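Local coordinates for aldehyde dehydrogenase (Listeria monocytogenes, PDB 3K9D), which probably oxidises aldehydes or other oxo groups with NAD or NADP as the electron acceptor, at residues W67-I72 against K243-G248; V75-H80 against P416-G421; H238-K243 against D321-I326. One frame throughout, in Å; residues are numbered along the deposited sequence.

Interaction 1: residues W67-I72 against K243-G248; sequences WQDKVI and KTFDNG
Asp69 and Asp246 bring the two backbones closest, their CA atoms 5.2 Å apart, where the first turns of helix 67-85 meet the loop leaving helix 232-243. Asp246, Asn247 and Gly248 all take left-handed backbone angles, and the turn is closed by bonds from Asn247 N to Thr244 O and from Gly248 N to Phe245 O. That coiling presents the N-H of Asp246 to the Asp69 carboxylate: Asp246 N donates to Asp69 OD2 at 2.7 Å and 170°, arriving on the anti side and somewhat out of the carboxylate plane. Water 1 donates to the same oxygen and to Thr244 O, so OD2 receives two donors.

The Asp69 carboxylate also lies flat over the Phe245 ring, the planes 20° apart, and Asp69 CB makes a CH-pi contact 3.9 Å from the ring centroid. With CG anti to the backbone N (chi1 -167°), Phe245 reaches the helix; its CZ stands 3.3 Å from Asp69 O and 3.8 Å from Ile72 CG2, which comes at the ring edge. Lys70 crosses Asp246 at about a right angle, and Lys70 NZ forms a salt bridge to the syn side of Asp246 OD2 at 3.0 Å. Thr249 OG1 and Lys73 grip that oxygen too, while Ile66 N bonds to OD1. Leu452 of the second subunit packs on Phe245.

By analogy with other aldehyde dehydrogenases, the loop ahead of strand 256-260 is probably the one that carries the nucleophilic cysteine, and the contact joins it to the start of helix 67-85.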
ATOM      1  N   TRP A  67      21.026 -26.862   9.521  1.00 18.26           N
ATOM      2  CA  TRP A  67      21.446 -26.029  10.656  1.00 15.96           C
ATOM      3  C   TRP A  67      22.366 -24.880  10.231  1.00 15.32           C
ATOM      4  O   TRP A  67      22.022 -23.718  10.441  1.00 11.47           O
ATOM      5  CB  TRP A  67      22.072 -26.895  11.759  1.00 18.73           C
ATOM      6  CG  TRP A  67      22.437 -26.171  13.065  1.00 23.26           C
ATOM      7  CD1 TRP A  67      22.172 -24.869  13.412  1.00 26.33           C
ATOM      8  CD2 TRP A  67      23.101 -26.750  14.191  1.00 33.66           C
ATOM      9  NE1 TRP A  67      22.659 -24.601  14.668  1.00 19.92           N
ATOM     10  CE2 TRP A  67      23.230 -25.741  15.170  1.00 35.36           C
ATOM     11  CE3 TRP A  67      23.611 -28.026  14.463  1.00 31.03           C
ATOM     12  CZ2 TRP A  67      23.846 -25.971  16.407  1.00 27.30           C
ATOM     13  CZ3 TRP A  67      24.221 -28.252  15.688  1.00 18.87           C
ATOM     14  CH2 TRP A  67      24.334 -27.229  16.643  1.00 27.53           C
ATOM     15  N   GLN A  68      23.492 -25.205   9.593  1.00 14.08           N
ATOM     16  CA  GLN A  68      24.460 -24.212   9.080  1.00  9.51           C
ATOM     17  C   GLN A  68      23.808 -23.063   8.298  1.00 21.19           C
ATOM     18  O   GLN A  68      24.092 -21.893   8.554  1.00 22.29           O
ATOM     19  CB  GLN A  68      25.521 -24.901   8.202  1.00 19.24           C
ATOM     20  CG  GLN A  68      26.713 -23.992   7.806  1.00 32.93           C
ATOM     21  CD  GLN A  68      27.790 -24.699   6.978  1.00 36.79           C
ATOM     22  OE1 GLN A  68      27.829 -25.932   6.889  1.00 40.54           O
ATOM     23  NE2 GLN A  68      28.676 -23.912   6.372  1.00 32.21           N
ATOM     24  N   ASP A  69      22.936 -23.413   7.352  1.00 19.65           N
ATOM     25  CA  ASP A  69      22.253 -22.434   6.505  1.00 19.29           C
ATOM     26  C   ASP A  69      21.302 -21.493   7.253  1.00 19.01           C
ATOM     27  O   ASP A  69      21.235 -20.305   6.933  1.00 20.03           O
ATOM     28  CB  ASP A  69      21.540 -23.138   5.344  1.00 13.59           C
ATOM     29  CG  ASP A  69      22.527 -23.747   4.314  1.00 15.75           C
ATOM     30  OD1 ASP A  69      23.742 -23.454   4.360  1.00 22.30           O
ATOM     31  OD2 ASP A  69      22.075 -24.502   3.448  1.00 15.89           O
ATOM     32  N   LYS A  70      20.580 -22.027   8.238  1.00 13.78           N
ATOM     33  CA  LYS A  70      19.711 -21.222   9.113  1.00 23.14           C
ATOM     34  C   LYS A  70      20.489 -20.248  10.013  1.00 21.01           C
ATOM     35  O   LYS A  70      19.949 -19.211  10.409  1.00 18.46           O
ATOM     36  CB  LYS A  70      18.829 -22.128   9.977  1.00 20.85           C
ATOM     37  CG  LYS A  70      17.486 -22.484   9.377  1.00 14.12           C
ATOM     38  CD  LYS A  70      17.023 -23.857   9.847  1.00 16.54           C
ATOM     39  CE  LYS A  70      15.499 -23.970   9.851  1.00 12.94           C
ATOM     40  NZ  LYS A  70      14.886 -23.501   8.546  1.00 22.42           N
ATOM     41  N   VAL A  71      21.744 -20.583  10.342  1.00 18.49           N
ATOM     42  CA  VAL A  71      22.631 -19.661  11.082  1.00 21.68           C
ATOM     43  C   VAL A  71      22.939 -18.438  10.214  1.00 11.11           C
ATOM     44  O   VAL A  71      22.835 -17.305  10.678  1.00 18.10           O
ATOM     45  CB  VAL A  71      23.946 -20.334  11.594  1.00 23.81           C
ATOM     46  CG1 VAL A  71      24.911 -19.309  12.209  1.00 28.12           C
ATOM     47  CG2 VAL A  71      23.661 -21.415  12.606  1.00 21.96           C
ATOM     48  N   ILE A  72      23.291 -18.673   8.954  1.00 18.31           N
ATOM     49  CA  ILE A  72      23.496 -17.607   7.956  1.00 17.93           C
ATOM     50  C   ILE A  72      22.245 -16.705   7.791  1.00 14.85           C
ATOM     51  O   ILE A  72      22.362 -15.476   7.692  1.00 15.38           O
ATOM     52  CB  ILE A  72      23.950 -18.215   6.588  1.00 21.10           C
ATOM     53  CG1 ILE A  72      25.335 -18.873   6.723  1.00 17.40           C
ATOM     54  CG2 ILE A  72      24.002 -17.165   5.476  1.00 17.97           C
ATOM     55  CD1 ILE A  72      25.603 -19.929   5.667  1.00 20.40           C
ATOM     56  N   LYS A 243      19.675 -23.079  -4.645  1.00 19.65           N
ATOM     57  CA  LYS A 243      18.661 -24.118  -4.651  1.00 20.26           C
ATOM     58  C   LYS A 243      18.848 -25.153  -3.533  1.00 25.29           C
ATOM     59  O   LYS A 243      17.860 -25.687  -3.020  1.00 15.71           O
ATOM     60  CB  LYS A 243      18.565 -24.761  -6.055  1.00 11.55           C
ATOM     61  CG  LYS A 243      17.445 -25.730  -6.250  1.00 20.94           C
ATOM     62  CD  LYS A 243      16.132 -25.055  -5.988  1.00 18.92           C
ATOM     63  CE  LYS A 243      15.026 -26.012  -6.192  1.00 23.62           C
ATOM     64  NZ  LYS A 243      13.667 -25.445  -5.936  1.00 26.82           N
ATOM     65  N   THR A 244      20.103 -25.395  -3.131  1.00 17.02           N
ATOM     66  CA  THR A 244      20.396 -26.286  -2.002  1.00 19.61           C
ATOM     67  C   THR A 244      20.445 -25.580  -0.643  1.00 20.79           C
ATOM     68  O   THR A 244      20.483 -26.245   0.389  1.00 21.28           O
ATOM     69  CB  THR A 244      21.744 -27.030  -2.180  1.00 21.70           C
ATOM     70  OG1 THR A 244      22.807 -26.076  -2.166  1.00 16.88           O
ATOM     71  CG2 THR A 244      21.785 -27.789  -3.497  1.00 13.58           C
ATOM     72  N   PHE A 245      20.466 -24.246  -0.643  1.00 20.05           N
ATOM     73  CA  PHE A 245      20.513 -23.458   0.590  1.00 21.94           C
ATOM     74  C   PHE A 245      19.293 -23.700   1.483  1.00 20.94           C
ATOM     75  O   PHE A 245      18.172 -23.367   1.104  1.00 19.00           O
ATOM     76  CB  PHE A 245      20.646 -21.959   0.289  1.00 18.96           C
ATOM     77  CG  PHE A 245      21.008 -21.134   1.495  1.00 20.25           C
ATOM     78  CD1 PHE A 245      22.321 -21.096   1.957  1.00 20.04           C
ATOM     79  CD2 PHE A 245      20.047 -20.406   2.168  1.00 22.56           C
ATOM     80  CE1 PHE A 245      22.663 -20.349   3.066  1.00 24.50           C
ATOM     81  CE2 PHE A 245      20.388 -19.655   3.290  1.00 22.72           C
ATOM     82  CZ  PHE A 245      21.695 -19.629   3.729  1.00 18.44           C
ATOM     83  N   ASP A 246      19.541 -24.288   2.657  1.00 16.41           N
ATOM     84  CA  ASP A 246      18.506 -24.695   3.616  1.00 20.79           C
ATOM     85  C   ASP A 246      17.521 -25.709   3.010  1.00 21.02           C
ATOM     86  O   ASP A 246      16.338 -25.719   3.351  1.00 14.72           O
ATOM     87  CB  ASP A 246      17.786 -23.456   4.193  1.00 22.86           C
ATOM     88  CG  ASP A 246      17.162 -23.711   5.556  1.00 26.06           C
ATOM     89  OD1 ASP A 246      17.853 -24.275   6.424  1.00 25.61           O
ATOM     90  OD2 ASP A 246      15.989 -23.326   5.764  1.00 21.49           O
ATOM     91  N   ASN A 247      18.031 -26.557   2.108  1.00 20.91           N
ATOM     92  CA  ASN A 247      17.217 -27.442   1.246  1.00 15.52           C
ATOM     93  C   ASN A 247      16.051 -26.730   0.511  1.00 20.62           C
ATOM     94  O   ASN A 247      14.958 -27.274   0.416  1.00 20.72           O
ATOM     95  CB  ASN A 247      16.690 -28.664   2.032  1.00 16.88           C
ATOM     96  CG  ASN A 247      17.796 -29.451   2.736  1.00 15.96           C
ATOM     97  OD1 ASN A 247      18.875 -29.633   2.195  1.00 19.75           O
ATOM     98  ND2 ASN A 247      17.512 -29.930   3.932  1.00 11.86           N
ATOM     99  N   GLY A 248      16.290 -25.507   0.036  1.00 12.84           N
ATOM    100  CA  GLY A 248      15.337 -24.783  -0.834  1.00 17.60           C
ATOM    101  C   GLY A 248      14.144 -24.069  -0.197  1.00 19.47           C
ATOM    102  O   GLY A 248      13.129 -23.833  -0.864  1.00 17.33           O
TER
HETATM  103  O   HOH W   1      23.167 -26.245   1.160  1.00 34.56           O

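Interaction 2: residues V75-H80 against P416-G421; sequences VFASKH and PALTLG
Phe76 pushes the far end of its ring against the chain at Pro416-Leu418. Its CZ lies 3.6 Å from Ala417 N, which sits near the ring plane at the edge, and 3.7 Å from Pro416 CB; the Phe76 and Pro416 side chains cross at about a right angle. Leu418 meets another part of the rim, with its CG 4.0 Å from Phe76 CE2. One helical position on, Ala77 CB touches Leu418 CD1 at 4.0 Å, so the leucine is met by both neighbours on the helix. Pro416 CG in turn rests 4.0 Å from His80 O. No hydrogen bond joins the two segments, and the side-chain contacts are apolar.

Phe76 reaches across because its CG is anti to the backbone N (chi1 172°), which carries the ring off the helix toward the loop. The helix itself makes a wider pi-type turn at 76-80. On the loop side, backbone bonds of Ala417 with Ile408 and of Thr419 with Ile434 hold the loop in place.

Ala410 packs on Phe76 as well, Tyr127 and Ser123 of helix 121-134 pack on Leu418, and helix 33-49 lies against helix 67-85 through Tyr48, which touches Val75 and Ser78.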
ATOM      1  N   VAL A  75      22.089 -14.555  10.738  1.00 17.55           N
ATOM      2  CA  VAL A  75      23.110 -13.512  10.518  1.00 13.24           C
ATOM      3  C   VAL A  75      22.615 -12.423   9.562  1.00 13.04           C
ATOM      4  O   VAL A  75      22.816 -11.225   9.807  1.00 15.10           O
ATOM      5  CB  VAL A  75      24.468 -14.123   9.984  1.00 14.22           C
ATOM      6  CG1 VAL A  75      25.437 -13.047   9.499  1.00 14.09           C
ATOM      7  CG2 VAL A  75      25.139 -14.945  11.057  1.00 19.50           C
ATOM      8  N   PHE A  76      22.009 -12.855   8.462  1.00 15.67           N
ATOM      9  CA  PHE A  76      21.457 -11.950   7.467  1.00 23.21           C
ATOM     10  C   PHE A  76      20.383 -11.058   8.095  1.00 19.50           C
ATOM     11  O   PHE A  76      20.492  -9.842   8.039  1.00 24.57           O
ATOM     12  CB  PHE A  76      20.903 -12.722   6.256  1.00 18.47           C
ATOM     13  CG  PHE A  76      20.156 -11.859   5.289  1.00 23.31           C
ATOM     14  CD1 PHE A  76      20.842 -11.039   4.404  1.00 17.70           C
ATOM     15  CD2 PHE A  76      18.763 -11.865   5.264  1.00 25.35           C
ATOM     16  CE1 PHE A  76      20.152 -10.220   3.526  1.00 23.20           C
ATOM     17  CE2 PHE A  76      18.070 -11.059   4.385  1.00 29.70           C
ATOM     18  CZ  PHE A  76      18.761 -10.232   3.519  1.00 22.79           C
ATOM     19  N   ALA A  77      19.380 -11.681   8.718  1.00 19.46           N
ATOM     20  CA  ALA A  77      18.279 -10.990   9.399  1.00 17.40           C
ATOM     21  C   ALA A  77      18.701 -10.002  10.489  1.00 23.68           C
ATOM     22  O   ALA A  77      18.002  -9.015  10.733  1.00 18.43           O
ATOM     23  CB  ALA A  77      17.359 -11.989   9.988  1.00 16.51           C
ATOM     24  N   SER A  78      19.814 -10.289  11.158  1.00 21.75           N
ATOM     25  CA  SER A  78      20.328  -9.416  12.208  1.00 23.51           C
ATOM     26  C   SER A  78      21.356  -8.427  11.634  1.00 26.52           C
ATOM     27  O   SER A  78      21.034  -7.249  11.456  1.00 21.93           O
ATOM     28  CB  SER A  78      20.839 -10.212  13.430  1.00 22.13           C
ATOM     29  OG  SER A  78      21.866 -11.134  13.094  1.00 21.73           O
ATOM     30  N   LYS A  79      22.550  -8.909  11.283  1.00 22.17           N
ATOM     31  CA  LYS A  79      23.654  -8.026  10.860  1.00 19.23           C
ATOM     32  C   LYS A  79      23.430  -7.269   9.554  1.00 17.72           C
ATOM     33  O   LYS A  79      23.720  -6.077   9.481  1.00 16.31           O
ATOM     34  CB  LYS A  79      24.991  -8.784  10.804  1.00 21.42           C
ATOM     35  CG  LYS A  79      25.660  -8.956  12.150  1.00 32.42           C
ATOM     36  CD  LYS A  79      26.365  -7.682  12.627  1.00 65.99           C
ATOM     37  CE  LYS A  79      26.180  -7.466  14.126  1.00 34.03           C
ATOM     38  NZ  LYS A  79      24.779  -7.028  14.443  1.00 26.02           N
ATOM     39  N   HIS A  80      22.932  -7.960   8.533  1.00 15.80           N
ATOM     40  CA  HIS A  80      22.762  -7.365   7.209  1.00 22.00           C
ATOM     41  C   HIS A  80      21.608  -6.343   7.161  1.00 18.42           C
ATOM     42  O   HIS A  80      21.764  -5.283   6.563  1.00 16.76           O
ATOM     43  CB  HIS A  80      22.554  -8.449   6.138  1.00 12.87           C
ATOM     44  CG  HIS A  80      23.771  -9.258   5.832  1.00 32.56           C
ATOM     45  ND1 HIS A  80      24.410  -9.200   4.612  1.00 46.61           N
ATOM     46  CD2 HIS A  80      24.445 -10.176   6.567  1.00 32.25           C
ATOM     47  CE1 HIS A  80      25.433 -10.037   4.612  1.00 52.45           C
ATOM     48  NE2 HIS A  80      25.474 -10.643   5.785  1.00 34.40           N
ATOM     49  N   PRO A 416      17.829  -5.472   1.797  1.00 25.16           N
ATOM     50  CA  PRO A 416      17.883  -6.727   2.552  1.00 21.45           C
ATOM     51  C   PRO A 416      16.570  -6.989   3.284  1.00 21.30           C
ATOM     52  O   PRO A 416      16.186  -6.205   4.162  1.00 19.13           O
ATOM     53  CB  PRO A 416      19.021  -6.503   3.560  1.00 26.86           C
ATOM     54  CG  PRO A 416      19.714  -5.283   3.132  1.00 29.27           C
ATOM     55  CD  PRO A 416      18.760  -4.465   2.341  1.00 20.18           C
ATOM     56  N   ALA A 417      15.905  -8.090   2.924  1.00 16.05           N
ATOM     57  CA  ALA A 417      14.565  -8.385   3.419  1.00 21.21           C
ATOM     58  C   ALA A 417      14.190  -9.849   3.307  1.00 21.08           C
ATOM     59  O   ALA A 417      14.639 -10.567   2.406  1.00 18.85           O
ATOM     60  CB  ALA A 417      13.510  -7.522   2.693  1.00 18.95           C
ATOM     61  N   LEU A 418      13.316 -10.273   4.211  1.00 15.56           N
ATOM     62  CA  LEU A 418      12.749 -11.602   4.143  1.00 18.23           C
ATOM     63  C   LEU A 418      11.251 -11.559   3.845  1.00 18.24           C
ATOM     64  O   LEU A 418      10.599 -12.601   3.769  1.00 23.38           O
ATOM     65  CB  LEU A 418      13.084 -12.392   5.418  1.00 22.68           C
ATOM     66  CG  LEU A 418      14.581 -12.720   5.545  1.00 24.12           C
ATOM     67  CD1 LEU A 418      14.938 -13.019   6.989  1.00 16.86           C
ATOM     68  CD2 LEU A 418      15.012 -13.860   4.644  1.00 27.38           C
ATOM     69  N   THR A 419      10.724 -10.342   3.663  1.00 28.56           N
ATOM     70  CA  THR A 419       9.382 -10.128   3.091  1.00 28.53           C
ATOM     71  C   THR A 419       9.518  -9.477   1.716  1.00 22.93           C
ATOM     72  O   THR A 419       9.858  -8.302   1.586  1.00 17.40           O
ATOM     73  CB  THR A 419       8.446  -9.342   4.051  1.00 30.05           C
ATOM     74  OG1 THR A 419       8.215 -10.142   5.210  1.00 19.38           O
ATOM     75  CG2 THR A 419       7.082  -9.023   3.401  1.00 13.94           C
ATOM     76  N   LEU A 420       9.274 -10.290   0.697  1.00 16.43           N
ATOM     77  CA  LEU A 420       9.509  -9.922  -0.673  1.00 19.90           C
ATOM     78  C   LEU A 420       8.145  -9.717  -1.323  1.00 19.35           C
ATOM     79  O   LEU A 420       7.434 -10.682  -1.601  1.00 17.83           O
ATOM     80  CB  LEU A 420      10.325 -11.037  -1.369  1.00 19.00           C
ATOM     81  CG  LEU A 420      11.611 -11.517  -0.655  1.00 25.40           C
ATOM     82  CD1 LEU A 420      12.395 -12.534  -1.491  1.00 18.49           C
ATOM     83  CD2 LEU A 420      12.526 -10.372  -0.311  1.00 19.54           C
ATOM     84  N   GLY A 421       7.756  -8.458  -1.518  1.00 20.59           N
ATOM     85  CA  GLY A 421       6.434  -8.166  -2.075  1.00 19.45           C
ATOM     86  C   GLY A 421       6.348  -8.593  -3.527  1.00 20.11           C
ATOM     87  O   GLY A 421       7.341  -8.504  -4.249  1.00 16.07           O
TER

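Interaction 3: residues H238-K243 against D321-I326; sequences HILDSK and DARVLI
Arg323 NH2 is held by weak bonds from two directions where it passes over Leu240: one to water 2 at 2.8 Å, the other to Thr244 OG1, whose stronger partner is Leu240 O. Water 2 in turn donates to Asp241 OD1 at 2.9 Å, making a bridge between two opposite charges that do not touch directly. The other carboxylate oxygen, Asp241 OD2, has its own salt bridge to Lys237.

The setting is the parallel alpha/beta domain. Helix 232-243, the connection of the beta-alpha-beta unit between strands 223-226 and 256-260, lies against the sheet, and here its last turns meet the start of strand 324-328, next to the outermost strand 276-278. Backbone bonds of Val324 and Ile326 with His277 fasten it to that neighbour, and those of Leu325 with Pro345 and Leu347 to the chain on its other side.

On the helix side Leu240 does most of the packing. The Arg323 chain bends at chi3 (65°) and lays its guanidinium over the leucine, so that Leu240 CB faces the flat group with NH1 3.7 Å away; the charged group thus turns a face to the helix while NH2 reaches its polar partners. From the end of the same leucine, CD2 meets Val324 CG2 at 3.8 Å. Leu452 of the second subunit packs on Asp241.

Val324 uses its second methyl too: CG1 lies 3.9 Å from Lys243 CG. At CG the lysine chain bends (chi2 59°) and runs on away from the valine, taking NZ to the carbonyl oxygen of Glu254.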
ATOM      1  N   HIS A 238      26.041 -20.863  -8.854  1.00 16.85           N
ATOM      2  CA  HIS A 238      25.032 -19.961  -8.290  1.00 17.12           C
ATOM      3  C   HIS A 238      23.678 -20.650  -8.070  1.00 12.39           C
ATOM      4  O   HIS A 238      23.105 -20.551  -6.996  1.00 14.63           O
ATOM      5  CB  HIS A 238      24.885 -18.706  -9.144  1.00 16.06           C
ATOM      6  CG  HIS A 238      26.013 -17.728  -8.990  1.00 16.24           C
ATOM      7  ND1 HIS A 238      26.214 -16.683  -9.866  1.00 13.22           N
ATOM      8  CD2 HIS A 238      26.989 -17.626  -8.054  1.00 20.09           C
ATOM      9  CE1 HIS A 238      27.271 -15.989  -9.485  1.00 21.86           C
ATOM     10  NE2 HIS A 238      27.757 -16.537  -8.387  1.00 21.56           N
ATOM     11  N   ILE A 239      23.202 -21.371  -9.075  1.00 13.93           N
ATOM     12  CA  ILE A 239      21.907 -22.060  -9.013  1.00 19.59           C
ATOM     13  C   ILE A 239      21.947 -23.126  -7.912  1.00 19.71           C
ATOM     14  O   ILE A 239      20.992 -23.284  -7.159  1.00 20.78           O
ATOM     15  CB  ILE A 239      21.536 -22.684 -10.391  1.00 16.54           C
ATOM     16  CG1 ILE A 239      21.299 -21.574 -11.427  1.00 18.63           C
ATOM     17  CG2 ILE A 239      20.306 -23.601 -10.288  1.00 16.13           C
ATOM     18  CD1 ILE A 239      21.138 -22.051 -12.858  1.00 16.46           C
ATOM     19  N   LEU A 240      23.067 -23.843  -7.818  1.00 20.74           N
ATOM     20  CA  LEU A 240      23.249 -24.838  -6.766  1.00 17.77           C
ATOM     21  C   LEU A 240      23.388 -24.197  -5.392  1.00 11.98           C
ATOM     22  O   LEU A 240      22.809 -24.706  -4.444  1.00 18.92           O
ATOM     23  CB  LEU A 240      24.427 -25.782  -7.062  1.00 16.99           C
ATOM     24  CG  LEU A 240      24.276 -26.605  -8.346  1.00 18.43           C
ATOM     25  CD1 LEU A 240      25.487 -27.493  -8.520  1.00 10.83           C
ATOM     26  CD2 LEU A 240      23.004 -27.448  -8.312  1.00 19.28           C
ATOM     27  N   ASP A 241      24.122 -23.080  -5.301  1.00 17.33           N
ATOM     28  CA  ASP A 241      24.306 -22.338  -4.025  1.00 19.12           C
ATOM     29  C   ASP A 241      22.970 -21.947  -3.413  1.00 19.16           C
ATOM     30  O   ASP A 241      22.776 -22.046  -2.197  1.00 17.67           O
ATOM     31  CB  ASP A 241      25.142 -21.056  -4.215  1.00 13.88           C
ATOM     32  CG  ASP A 241      26.648 -21.317  -4.280  1.00 25.37           C
ATOM     33  OD1 ASP A 241      27.094 -22.435  -3.957  1.00 18.85           O
ATOM     34  OD2 ASP A 241      27.391 -20.388  -4.665  1.00 26.26           O
ATOM     35  N   SER A 242      22.064 -21.490  -4.277  1.00 17.29           N
ATOM     36  CA  SER A 242      20.731 -21.035  -3.879  1.00 20.79           C
ATOM     37  C   SER A 242      19.734 -22.174  -3.679  1.00 14.82           C
ATOM     38  O   SER A 242      19.042 -22.238  -2.663  1.00 16.10           O
ATOM     39  CB  SER A 242      20.222 -20.031  -4.919  1.00 18.41           C
ATOM     40  OG  SER A 242      18.827 -20.098  -5.095  1.00 17.08           O
ATOM     41  N   LYS A 243      19.675 -23.079  -4.645  1.00 19.65           N
ATOM     42  CA  LYS A 243      18.661 -24.118  -4.651  1.00 20.26           C
ATOM     43  C   LYS A 243      18.848 -25.153  -3.533  1.00 25.29           C
ATOM     44  O   LYS A 243      17.860 -25.687  -3.020  1.00 15.71           O
ATOM     45  CB  LYS A 243      18.565 -24.761  -6.055  1.00 11.55           C
ATOM     46  CG  LYS A 243      17.445 -25.730  -6.250  1.00 20.94           C
ATOM     47  CD  LYS A 243      16.132 -25.055  -5.988  1.00 18.92           C
ATOM     48  CE  LYS A 243      15.026 -26.012  -6.192  1.00 23.62           C
ATOM     49  NZ  LYS A 243      13.667 -25.445  -5.936  1.00 26.82           N
ATOM     50  N   ASP A 321      25.625 -38.501  -3.139  1.00 19.59           N
ATOM     51  CA  ASP A 321      26.233 -37.185  -3.342  1.00 29.38           C
ATOM     52  C   ASP A 321      25.393 -36.258  -4.227  1.00 22.28           C
ATOM     53  O   ASP A 321      25.857 -35.186  -4.617  1.00 23.08           O
ATOM     54  CB  ASP A 321      27.633 -37.335  -3.940  1.00 23.64           C
ATOM     55  CG  ASP A 321      27.617 -37.926  -5.337  1.00 34.09           C
ATOM     56  OD1 ASP A 321      26.633 -38.593  -5.708  1.00 41.27           O
ATOM     57  OD2 ASP A 321      28.596 -37.718  -6.072  1.00 32.76           O
ATOM     58  N   ALA A 322      24.178 -36.685  -4.568  1.00 16.82           N
ATOM     59  CA  ALA A 322      23.294 -35.847  -5.387  1.00 17.97           C
ATOM     60  C   ALA A 322      22.825 -34.626  -4.590  1.00 14.78           C
ATOM     61  O   ALA A 322      22.306 -34.762  -3.482  1.00 20.07           O
ATOM     62  CB  ALA A 322      22.118 -36.648  -5.910  1.00 16.84           C
ATOM     63  N   ARG A 323      23.042 -33.444  -5.173  1.00 18.67           N
ATOM     64  CA  ARG A 323      22.765 -32.153  -4.547  1.00 18.74           C
ATOM     65  C   ARG A 323      21.369 -31.621  -4.859  1.00 15.34           C
ATOM     66  O   ARG A 323      20.776 -30.930  -4.028  1.00 22.84           O
ATOM     67  CB  ARG A 323      23.795 -31.116  -4.985  1.00 14.83           C
ATOM     68  CG  ARG A 323      25.223 -31.375  -4.476  1.00 23.43           C
ATOM     69  CD  ARG A 323      26.115 -30.149  -4.687  1.00 24.79           C
ATOM     70  NE  ARG A 323      25.660 -29.008  -3.889  1.00 21.77           N
ATOM     71  CZ  ARG A 323      26.070 -27.749  -4.047  1.00 27.97           C
ATOM     72  NH1 ARG A 323      26.951 -27.435  -4.983  1.00 19.66           N
ATOM     73  NH2 ARG A 323      25.580 -26.789  -3.270  1.00 28.64           N
ATOM     74  N   VAL A 324      20.871 -31.938  -6.054  1.00 14.18           N
ATOM     75  CA  VAL A 324      19.520 -31.562  -6.517  1.00 21.88           C
ATOM     76  C   VAL A 324      19.019 -32.631  -7.487  1.00 18.80           C
ATOM     77  O   VAL A 324      19.811 -33.317  -8.157  1.00 20.14           O
ATOM     78  CB  VAL A 324      19.437 -30.176  -7.279  1.00 23.49           C
ATOM     79  CG1 VAL A 324      19.617 -28.952  -6.360  1.00 21.15           C
ATOM     80  CG2 VAL A 324      20.389 -30.132  -8.467  1.00 18.44           C
ATOM     81  N   LEU A 325      17.701 -32.750  -7.578  1.00 17.08           N
ATOM     82  CA  LEU A 325      17.074 -33.620  -8.540  1.00 16.09           C
ATOM     83  C   LEU A 325      16.508 -32.751  -9.634  1.00 13.54           C
ATOM     84  O   LEU A 325      15.807 -31.780  -9.353  1.00 13.33           O
ATOM     85  CB  LEU A 325      15.986 -34.472  -7.875  1.00 20.36           C
ATOM     86  CG  LEU A 325      16.492 -35.417  -6.773  1.00 20.65           C
ATOM     87  CD1 LEU A 325      15.323 -36.114  -6.079  1.00 21.83           C
ATOM     88  CD2 LEU A 325      17.500 -36.441  -7.322  1.00  6.80           C
ATOM     89  N   ILE A 326      16.853 -33.083 -10.880  1.00 15.65           N
ATOM     90  CA  ILE A 326      16.418 -32.320 -12.048  1.00 19.35           C
ATOM     91  C   ILE A 326      15.601 -33.171 -13.032  1.00 18.98           C
ATOM     92  O   ILE A 326      16.044 -34.229 -13.500  1.00 13.95           O
ATOM     93  CB  ILE A 326      17.614 -31.640 -12.767  1.00 19.56           C
ATOM     94  CG1 ILE A 326      18.537 -30.957 -11.757  1.00 13.18           C
ATOM     95  CG2 ILE A 326      17.129 -30.612 -13.811  1.00 19.99           C
ATOM     96  CD1 ILE A 326      19.616 -30.052 -12.374  1.00  9.19           C
TER
HETATM   97  O   HOH W   2      26.518 -24.511  -1.960  1.00 12.59           O

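In the fold
Helix 67-85 serves interactions 1 and 2, whose centres lie about 14 Å apart, so its start faces the loop after helix 232-243 and its middle the loop before strand 440-447. The centres of interactions 1 and 3 are about 12 Å apart, and the two share Lys243: the end of helix 232-243 packs on the parallel sheet while the loop beyond it reaches helix 67-85. Interactions 2 and 3 are about 23 Å apart between centres and do not touch; along the chain 3 is nested inside 2, and 1 crosses both. Together they connect the parallel alpha/beta domain, helix 67-85 and the loop before strand 440-447, with the second subunit reaching interactions 1 and 3.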